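Local coordinates for protein Exo-arabinanase (Penicillium chrysogenum, PDB 3A72) that probably hydrolyses alpha-1,5-linked L-arabinan from a chain end and binds arabinobiose, at residues A[40-45]-A[49-54]; A[158-163]-A[244-249]; A[308-311]-A[315-318]. All coordinates share one frame; numbering follows the deposited sequence.

Contact 1 (A[40-45]-A[49-54]); sequences WENYSP and AVYFPI. With AHR (alpha-L-arabinofuranose), chain B.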
loop_
_atom_site.group_PDB
_atom_site.type_symbol
_atom_site.label_atom_id
_atom_site.label_comp_id
_atom_site.label_asym_id
_atom_site.label_seq_id
_atom_site.Cartn_x
_atom_site.Cartn_y
_atom_site.Cartn_z
ATOM N N TRP A 40 -4.229 1.331 -9.750
ATOM C CA TRP A 40 -3.789 2.658 -9.432
ATOM C C TRP A 40 -4.993 3.574 -9.379
ATOM O O TRP A 40 -6.067 3.241 -9.880
ATOM C CB TRP A 40 -2.762 3.172 -10.477
ATOM C CG TRP A 40 -3.261 3.125 -11.876
ATOM C CD1 TRP A 40 -3.962 4.078 -12.541
ATOM C CD2 TRP A 40 -3.115 2.025 -12.789
ATOM N NE1 TRP A 40 -4.220 3.598 -13.800
ATOM C CE2 TRP A 40 -3.743 2.376 -14.016
ATOM C CE3 TRP A 40 -2.485 0.771 -12.750
ATOM C CZ2 TRP A 40 -3.804 1.555 -15.120
ATOM C CZ3 TRP A 40 -2.530 -0.060 -13.854
ATOM C CH2 TRP A 40 -3.160 0.348 -15.031
ATOM N N GLU A 41 -4.819 4.735 -8.778
ATOM C CA GLU A 41 -5.738 5.846 -8.894
ATOM C C GLU A 41 -5.709 6.375 -10.325
ATOM O O GLU A 41 -4.632 6.723 -10.843
ATOM C CB GLU A 41 -5.345 6.996 -7.966
ATOM C CG GLU A 41 -5.361 6.632 -6.477
ATOM C CD GLU A 41 -4.782 7.677 -5.558
ATOM O OE1 GLU A 41 -4.280 8.725 -6.055
ATOM O OE2 GLU A 41 -4.769 7.428 -4.311
ATOM N N ASN A 42 -6.877 6.390 -10.961
ATOM C CA ASN A 42 -7.007 6.630 -12.406
ATOM C C ASN A 42 -7.848 7.875 -12.587
ATOM O O ASN A 42 -9.092 7.852 -12.379
ATOM C CB ASN A 42 -7.615 5.375 -13.015
ATOM C CG ASN A 42 -7.610 5.344 -14.527
ATOM O OD1 ASN A 42 -8.704 5.483 -15.211
ATOM N ND2 ASN A 42 -6.530 5.205 -15.101
ATOM N N TYR A 43 -7.205 8.970 -12.915
ATOM C CA TYR A 43 -7.830 10.321 -12.884
ATOM C C TYR A 43 -8.458 10.658 -14.237
ATOM O O TYR A 43 -8.117 11.605 -14.919
ATOM C CB TYR A 43 -6.813 11.358 -12.455
ATOM C CG TYR A 43 -6.325 11.230 -11.033
ATOM C CD1 TYR A 43 -6.778 12.098 -10.058
ATOM C CD2 TYR A 43 -5.410 10.230 -10.652
ATOM C CE1 TYR A 43 -6.361 12.016 -8.736
ATOM C CE2 TYR A 43 -4.992 10.154 -9.314
ATOM C CZ TYR A 43 -5.486 11.038 -8.379
ATOM O OH TYR A 43 -5.091 10.989 -7.064
ATOM N N SER A 44 -9.442 9.866 -14.601
ATOM C CA SER A 44 -10.193 10.059 -15.837
ATOM C C SER A 44 -11.147 11.242 -15.643
ATOM O O SER A 44 -11.665 11.500 -14.576
ATOM C CB SER A 44 -10.880 8.791 -16.234
ATOM O OG SER A 44 -11.772 8.315 -15.221
ATOM N N PRO A 45 -11.452 11.954 -16.757
ATOM C CA PRO A 45 -12.457 13.011 -16.657
ATOM C C PRO A 45 -13.831 12.461 -16.376
ATOM O O PRO A 45 -14.219 11.390 -16.870
ATOM C CB PRO A 45 -12.434 13.623 -18.087
ATOM C CG PRO A 45 -11.407 12.984 -18.850
ATOM C CD PRO A 45 -10.890 11.801 -18.110
ATOM N N ALA A 49 -18.174 8.380 -13.276
ATOM C CA ALA A 49 -17.357 8.391 -12.054
ATOM C C ALA A 49 -16.072 7.551 -12.234
ATOM O O ALA A 49 -16.066 6.515 -12.908
ATOM C CB ALA A 49 -18.150 7.842 -10.880
ATOM N N VAL A 50 -14.999 8.016 -11.602
ATOM C CA VAL A 50 -13.725 7.302 -11.681
ATOM C C VAL A 50 -13.862 5.875 -11.110
ATOM O O VAL A 50 -14.726 5.550 -10.288
ATOM C CB VAL A 50 -12.601 8.079 -10.983
ATOM C CG1 VAL A 50 -12.252 9.350 -11.744
ATOM C CG2 VAL A 50 -12.935 8.360 -9.499
ATOM N N TYR A 51 -12.944 5.020 -11.592
ATOM C CA TYR A 51 -12.911 3.609 -11.267
ATOM C C TYR A 51 -11.475 3.179 -11.045
ATOM O O TYR A 51 -10.530 3.899 -11.420
ATOM C CB TYR A 51 -13.580 2.768 -12.442
ATOM C CG TYR A 51 -12.878 3.074 -13.759
ATOM C CD1 TYR A 51 -11.690 2.465 -14.145
ATOM C CD2 TYR A 51 -13.384 4.006 -14.631
ATOM C CE1 TYR A 51 -11.031 2.754 -15.306
ATOM C CE2 TYR A 51 -12.735 4.314 -15.813
ATOM C CZ TYR A 51 -11.552 3.682 -16.150
ATOM O OH TYR A 51 -10.931 4.009 -17.324
ATOM N N PHE A 52 -11.272 1.982 -10.517
ATOM C CA PHE A 52 -9.941 1.381 -10.440
ATOM C C PHE A 52 -9.750 0.346 -11.557
ATOM O O PHE A 52 -10.451 -0.654 -11.577
ATOM C CB PHE A 52 -9.683 0.737 -9.103
ATOM C CG PHE A 52 -9.657 1.680 -7.921
ATOM C CD1 PHE A 52 -8.900 2.856 -7.941
ATOM C CD2 PHE A 52 -10.374 1.377 -6.771
ATOM C CE1 PHE A 52 -8.890 3.699 -6.828
ATOM C CE2 PHE A 52 -10.334 2.194 -5.666
ATOM C CZ PHE A 52 -9.593 3.363 -5.705
ATOM N N PRO A 53 -8.827 0.586 -12.481
ATOM C CA PRO A 53 -8.568 -0.382 -13.553
ATOM C C PRO A 53 -7.777 -1.554 -12.998
ATOM O O PRO A 53 -6.979 -1.381 -12.113
ATOM C CB PRO A 53 -7.739 0.397 -14.559
ATOM C CG PRO A 53 -7.057 1.439 -13.748
ATOM C CD PRO A 53 -7.982 1.788 -12.605
ATOM N N ILE A 54 -8.002 -2.731 -13.605
ATOM C CA ILE A 54 -7.267 -3.942 -13.214
ATOM C C ILE A 54 -6.544 -4.435 -14.438
ATOM O O ILE A 54 -7.197 -4.858 -15.414
ATOM C CB ILE A 54 -8.201 -4.998 -12.641
ATOM C CG1 ILE A 54 -9.050 -4.515 -11.487
ATOM C CG2 ILE A 54 -7.411 -6.246 -12.250
ATOM C CD1 ILE A 54 -8.296 -4.113 -10.256
HETATM O O5 AHR B . -3.707 9.206 -2.614
HETATM C C5 AHR B . -4.096 10.524 -3.100
HETATM C C4 AHR B . -3.464 11.571 -2.207
HETATM O O4 AHR B . -4.047 11.437 -0.866
HETATM C C3 AHR B . -3.886 12.980 -2.598
HETATM O O3 AHR B . -3.046 13.521 -3.637
HETATM C C2 AHR B . -3.624 13.731 -1.276
HETATM O O2 AHR B . -4.429 14.926 -1.148
HETATM C C1 AHR B . -4.019 12.702 -0.208
HETATM O O HOH W 1 -9.505 5.884 -9.760
HETATM O O HOH W 2 -11.039 6.250 -13.527
#

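Contact 2 (A[158-163]-A[244-249]); sequences KGKLIC and DPENIA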
loop_
_atom_site.group_PDB
_atom_site.type_symbol
_atom_site.label_atom_id
_atom_site.label_comp_id
_atom_site.label_asym_id
_atom_site.label_seq_id
_atom_site.Cartn_x
_atom_site.Cartn_y
_atom_site.Cartn_z
ATOM N N LYS A 158 -5.304 -15.923 11.086
ATOM C CA LYS A 158 -6.166 -16.710 11.963
ATOM C C LYS A 158 -7.645 -16.534 11.637
ATOM O O LYS A 158 -8.501 -16.383 12.523
ATOM C CB LYS A 158 -5.907 -16.409 13.447
ATOM C CG LYS A 158 -4.503 -16.781 13.879
ATOM C CD LYS A 158 -4.050 -16.608 15.315
ATOM C CE LYS A 158 -4.762 -15.784 16.359
ATOM N NZ LYS A 158 -4.126 -15.703 17.723
ATOM N N GLY A 159 -7.991 -16.610 10.354
ATOM C CA GLY A 159 -9.345 -16.590 9.929
ATOM C C GLY A 159 -10.001 -15.228 9.953
ATOM O O GLY A 159 -11.231 -15.133 9.761
ATOM N N LYS A 160 -9.228 -14.181 10.164
ATOM C CA LYS A 160 -9.711 -12.815 10.213
ATOM C C LYS A 160 -9.000 -11.976 9.157
ATOM O O LYS A 160 -7.865 -12.283 8.779
ATOM C CB LYS A 160 -9.413 -12.198 11.587
ATOM C CG LYS A 160 -10.083 -12.943 12.736
ATOM C CD LYS A 160 -9.610 -12.415 14.116
ATOM C CE LYS A 160 -8.210 -12.919 14.494
ATOM N NZ LYS A 160 -7.843 -12.296 15.841
ATOM N N LEU A 161 -9.669 -10.923 8.747
ATOM C CA LEU A 161 -9.050 -9.925 7.905
ATOM C C LEU A 161 -8.909 -8.610 8.696
ATOM O O LEU A 161 -9.900 -8.162 9.300
ATOM C CB LEU A 161 -9.836 -9.665 6.631
ATOM C CG LEU A 161 -9.206 -8.730 5.615
ATOM C CD1 LEU A 161 -7.984 -9.366 4.998
ATOM C CD2 LEU A 161 -10.181 -8.327 4.534
ATOM N N ILE A 162 -7.703 -8.082 8.676
ATOM C CA ILE A 162 -7.383 -6.824 9.287
ATOM C C ILE A 162 -7.238 -5.773 8.189
ATOM O O ILE A 162 -6.548 -6.004 7.184
ATOM C CB ILE A 162 -6.083 -6.894 10.108
ATOM C CG1 ILE A 162 -6.113 -8.034 11.138
ATOM C CG2 ILE A 162 -5.759 -5.593 10.772
ATOM C CD1 ILE A 162 -4.710 -8.406 11.646
ATOM N N CYS A 163 -7.865 -4.609 8.385
ATOM C CA CYS A 163 -7.633 -3.454 7.526
ATOM C C CYS A 163 -6.988 -2.350 8.380
ATOM O O CYS A 163 -7.609 -1.827 9.287
ATOM C CB CYS A 163 -8.920 -2.926 6.920
ATOM S SG CYS A 163 -8.614 -1.551 5.773
ATOM N N ASP A 244 1.980 -9.993 17.311
ATOM C CA ASP A 244 0.545 -9.869 17.315
ATOM C C ASP A 244 0.164 -8.732 16.353
ATOM O O ASP A 244 0.348 -7.574 16.698
ATOM C CB ASP A 244 -0.018 -9.608 18.687
ATOM C CG ASP A 244 -1.502 -9.531 18.741
ATOM O OD1 ASP A 244 -2.168 -9.496 17.660
ATOM O OD2 ASP A 244 -2.066 -9.481 19.880
ATOM N N PRO A 245 -0.353 -9.084 15.172
ATOM C CA PRO A 245 -0.593 -8.049 14.169
ATOM C C PRO A 245 -1.747 -7.119 14.549
ATOM O O PRO A 245 -1.957 -6.105 13.882
ATOM C CB PRO A 245 -0.879 -8.852 12.904
ATOM C CG PRO A 245 -1.521 -10.114 13.442
ATOM C CD PRO A 245 -0.757 -10.435 14.716
ATOM N N GLU A 246 -2.497 -7.436 15.573
ATOM C CA GLU A 246 -3.544 -6.562 16.099
ATOM C C GLU A 246 -3.049 -5.668 17.273
ATOM O O GLU A 246 -3.876 -4.876 17.757
ATOM C CB GLU A 246 -4.753 -7.380 16.546
ATOM C CG GLU A 246 -5.489 -8.010 15.376
ATOM C CD GLU A 246 -6.702 -8.821 15.768
ATOM O OE1 GLU A 246 -7.510 -8.326 16.596
ATOM O OE2 GLU A 246 -6.890 -9.901 15.197
ATOM N N ASN A 247 -1.808 -5.827 17.684
ATOM C CA ASN A 247 -1.296 -5.035 18.781
ATOM C C ASN A 247 -0.037 -4.333 18.327
ATOM O O ASN A 247 1.093 -4.894 18.364
ATOM C CB ASN A 247 -1.037 -5.912 20.026
ATOM C CG ASN A 247 -0.567 -5.073 21.207
ATOM O OD1 ASN A 247 -0.392 -3.847 21.121
ATOM N ND2 ASN A 247 -0.399 -5.736 22.345
ATOM N N ILE A 248 -0.238 -3.115 17.877
ATOM C CA ILE A 248 0.838 -2.240 17.374
ATOM C C ILE A 248 1.157 -1.115 18.382
ATOM O O ILE A 248 2.316 -0.673 18.490
ATOM C CB ILE A 248 0.422 -1.640 16.005
ATOM C CG1 ILE A 248 0.044 -2.755 15.004
ATOM C CG2 ILE A 248 1.448 -0.700 15.444
ATOM C CD1 ILE A 248 1.183 -3.739 14.678
ATOM N N ALA A 249 0.149 -0.666 19.140
ATOM C CA ALA A 249 0.306 0.500 19.992
ATOM C C ALA A 249 1.325 0.281 21.094
ATOM O O ALA A 249 1.921 1.245 21.614
ATOM C CB ALA A 249 -1.037 0.894 20.566
#

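Contact 3 (A[308-311]-A[315-318]); sequences CPEE and TRAL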
loop_
_atom_site.group_PDB
_atom_site.type_symbol
_atom_site.label_atom_id
_atom_site.label_comp_id
_atom_site.label_asym_id
_atom_site.label_seq_id
_atom_site.Cartn_x
_atom_site.Cartn_y
_atom_site.Cartn_z
ATOM N N CYS A 308 18.414 0.808 -7.733
ATOM C CA CYS A 308 17.163 0.276 -8.271
ATOM C C CYS A 308 16.926 0.914 -9.635
ATOM O O CYS A 308 17.049 2.107 -9.782
ATOM C CB CYS A 308 16.048 0.590 -7.295
ATOM S SG CYS A 308 14.392 0.089 -7.863
ATOM N N PRO A 309 16.549 0.103 -10.653
ATOM C CA PRO A 309 16.351 0.666 -11.993
ATOM C C PRO A 309 15.007 1.313 -12.208
ATOM O O PRO A 309 14.807 1.949 -13.262
ATOM C CB PRO A 309 16.442 -0.552 -12.897
ATOM C CG PRO A 309 15.974 -1.681 -12.048
ATOM C CD PRO A 309 16.469 -1.383 -10.646
ATOM N N GLU A 310 14.048 1.197 -11.286
ATOM C CA GLU A 310 12.748 1.835 -11.377
ATOM C C GLU A 310 12.808 3.241 -10.797
ATOM O O GLU A 310 13.429 3.452 -9.765
ATOM C CB GLU A 310 11.731 1.021 -10.626
ATOM C CG GLU A 310 10.321 1.550 -10.674
ATOM C CD GLU A 310 9.667 1.466 -12.021
ATOM O OE1 GLU A 310 10.067 0.769 -12.944
ATOM O OE2 GLU A 310 8.610 2.205 -12.093
ATOM N N GLU A 311 12.163 4.172 -11.469
ATOM C CA GLU A 311 12.114 5.545 -10.967
ATOM C C GLU A 311 11.486 5.617 -9.598
ATOM O O GLU A 311 10.697 4.763 -9.189
ATOM C CB GLU A 311 11.310 6.390 -11.949
ATOM C CG GLU A 311 9.841 6.032 -12.048
ATOM C CD GLU A 311 9.071 6.857 -13.098
ATOM O OE1 GLU A 311 9.692 7.338 -14.092
ATOM O OE2 GLU A 311 7.842 7.000 -12.941
ATOM N N THR A 315 4.369 6.368 -2.920
ATOM C CA THR A 315 3.990 5.042 -2.444
ATOM C C THR A 315 4.303 3.914 -3.442
ATOM O O THR A 315 3.540 2.989 -3.670
ATOM C CB THR A 315 2.526 5.044 -1.923
ATOM O OG1 THR A 315 2.345 3.847 -1.109
ATOM C CG2 THR A 315 1.442 5.099 -2.938
ATOM N N ARG A 316 5.511 4.012 -4.014
ATOM C CA ARG A 316 6.013 2.995 -4.923
ATOM C C ARG A 316 5.872 1.631 -4.284
ATOM O O ARG A 316 6.243 1.437 -3.127
ATOM C CB ARG A 316 7.462 3.333 -5.299
ATOM C CG ARG A 316 8.041 2.464 -6.389
ATOM C CD ARG A 316 9.418 2.924 -6.822
ATOM N NE ARG A 316 10.370 2.716 -5.734
ATOM C CZ ARG A 316 11.676 2.883 -5.854
ATOM N NH1 ARG A 316 12.227 3.187 -7.024
ATOM N NH2 ARG A 316 12.485 2.718 -4.798
ATOM N N ALA A 317 5.316 0.685 -5.045
ATOM C CA ALA A 317 4.885 -0.606 -4.512
ATOM C C ALA A 317 5.893 -1.676 -4.833
ATOM O O ALA A 317 6.452 -1.760 -5.930
ATOM C CB ALA A 317 3.526 -0.980 -5.071
ATOM N N LEU A 318 6.164 -2.550 -3.858
ATOM C CA LEU A 318 7.092 -3.661 -3.984
ATOM C C LEU A 318 6.322 -4.976 -3.864
ATOM O O LEU A 318 5.355 -5.087 -3.096
ATOM C CB LEU A 318 8.132 -3.637 -2.866
ATOM C CG LEU A 318 8.968 -2.371 -2.727
ATOM C CD1 LEU A 318 9.926 -2.497 -1.560
ATOM C CD2 LEU A 318 9.707 -2.079 -4.023
#

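Contact 1 (A[40-45]-A[49-54])
Trp40 and Pro53 meet at about a right angle, with CG of the proline standing over one face of the indole. Pro53 CG is 3.5 Å from Trp40 CE2 and sits near the rim of the ring system, toward its NE1 and CZ2 side. A chi1 of 55° swings the indole back toward 49-54, although Trp40 CB leaves its backbone in the opposite direction. Pro53 also meets Asn42, two residues on from the tryptophan, with Pro53 CD 3.6 Å from Asn42 CB. Phe52 presents its edge to the other strand, with Phe52 CD1 3.5 Å from Trp40 O, while Val50 CG1 packs 3.7 Å from Ser44 OG. No clear direct hydrogen bond joins the two segments; two waters bridge them instead. One accepts from Asn42 N and is hydrogen-bonded to Tyr51 O. The second accepts from Tyr51 N, is hydrogen-bonded to Asn42 O and Ser44 OG, and lies over the centre of the Tyr51 ring. Glu41 points away from the hairpin partner. Glu41 OE2 receives the arabinofuranose O5 hydroxyl at 2.7 Å and also a bond from Gln82 N; Glu41 OE1 accepts from Tyr43 OH at 2.6 Å, which steadies the carboxylate. This is a beta hairpin between the second and third strands of a propeller blade, bridged by water at its loop end, with Glu41 contributing to the arabinobiose pocket.

Contact 2 (A[158-163]-A[244-249])
Lys160 and Glu246 form a salt bridge that joins the start of strand 160-167 to a turn more than 80 residues further along the chain. Lys160 NZ donates to Glu246 OE2 at 2.7 Å, reaching this oxygen on its syn side and 26° out of the carboxylate plane. The two side chains cross at about a right angle: the lysine is bent at chi3 (-77°), which turns its amino end onto the carboxylate, whereas the glutamate reaches out extended beyond CG. The bond is thus made by one oxygen; Glu246 OE1 is 4.1 Å from Lys160 NZ.

Apolar packing lies beside the salt bridge. Ile162, on the same side of the strand as Lys160, sends CD1 against the turn, with Ile162 CD1 3.8 Å from Glu246 CG and 4.0 Å from Pro245 CG. The methyl therefore touches the aliphatic part of the glutamate and the proline ring together.

Hydrogen bonds inside 244-249 shape the surface that is met. Residues Asp244 to Asn247 make a type I beta turn, closed by Asn247 N to Asp244 O at 2.9 Å. Asp244 OD1 adds an Asx turn by accepting from Glu246 N at 3.0 Å, from above its carboxylate plane.

The contact lies between consecutive blades of the propeller. Strand 160-167 is the second strand of one blade, flanked by 149-157 and 177-183, and the turn follows strand 237-242 of the next. His180 and Tyr164 of the first blade bond to the carbonyls of Glu246 and Pro245, and Tyr218 of strand 218-225 touches Pro245 from within the turn's own blade.

Contact 3 (A[308-311]-A[315-318])
A single arginine reaching back to a loop backbone makes this contact, where the chain passes from one propeller blade to the next. Arg316, just ahead of strand 317-320, donates from NH1 to Glu311 O at 3.1 Å. The bond is somewhat bent, with an N-H...O angle of 144°, and the donor stands above the carbonyl plane. Glu310 O is as near, 3.0 Å from Arg316 NH1 and in the guanidinium plane at its edge, but the angle is too poor for a hydrogen bond. Arg316 leaves its backbone extended and bends at chi3 (67°), which brings the guanidinium to the backbone of Glu310 and Glu311. The side chains of Glu310 and Arg316 run past each other in opposite directions, Glu310 CG 4.2 Å from Arg316 CD, and the carboxylate goes instead to the hydroxyls of Ser345 and Ser347. Within the loop, a weak bond joins Glu310 N to Cys308 SG, and Cys308 SG lies 3.9 Å from Arg316 NH1. The strongest polar partner of the arginine is Gly290 O, bound by NH1, and NE bonds to Ser285 OG. Arg316 thus stands between the preceding blade, where its side chain touches Leu292 of strand 292-295, and strand 328-333 of its own, whose Val331 it touches.

How the contacts relate
From the N terminus, strand 6-10 joins the sheet of 317-320, 328-333 and 344-350, so the two chain ends close the six-bladed propeller in one blade. Contact 1 comes next and closes a short loop within the first blade after it, between neighbouring strands of a hairpin. Contact 2 spans 80 intervening residues and ties two consecutive blades on the opposite side of the chain's centre. Contact 3 closes another short loop at the entry to the final blade, the one shared with strand 6-10. The three follow one another without nesting or crossing. None touches another: contacts 1 and 3 come nearest, about 7 Å between nearest atoms.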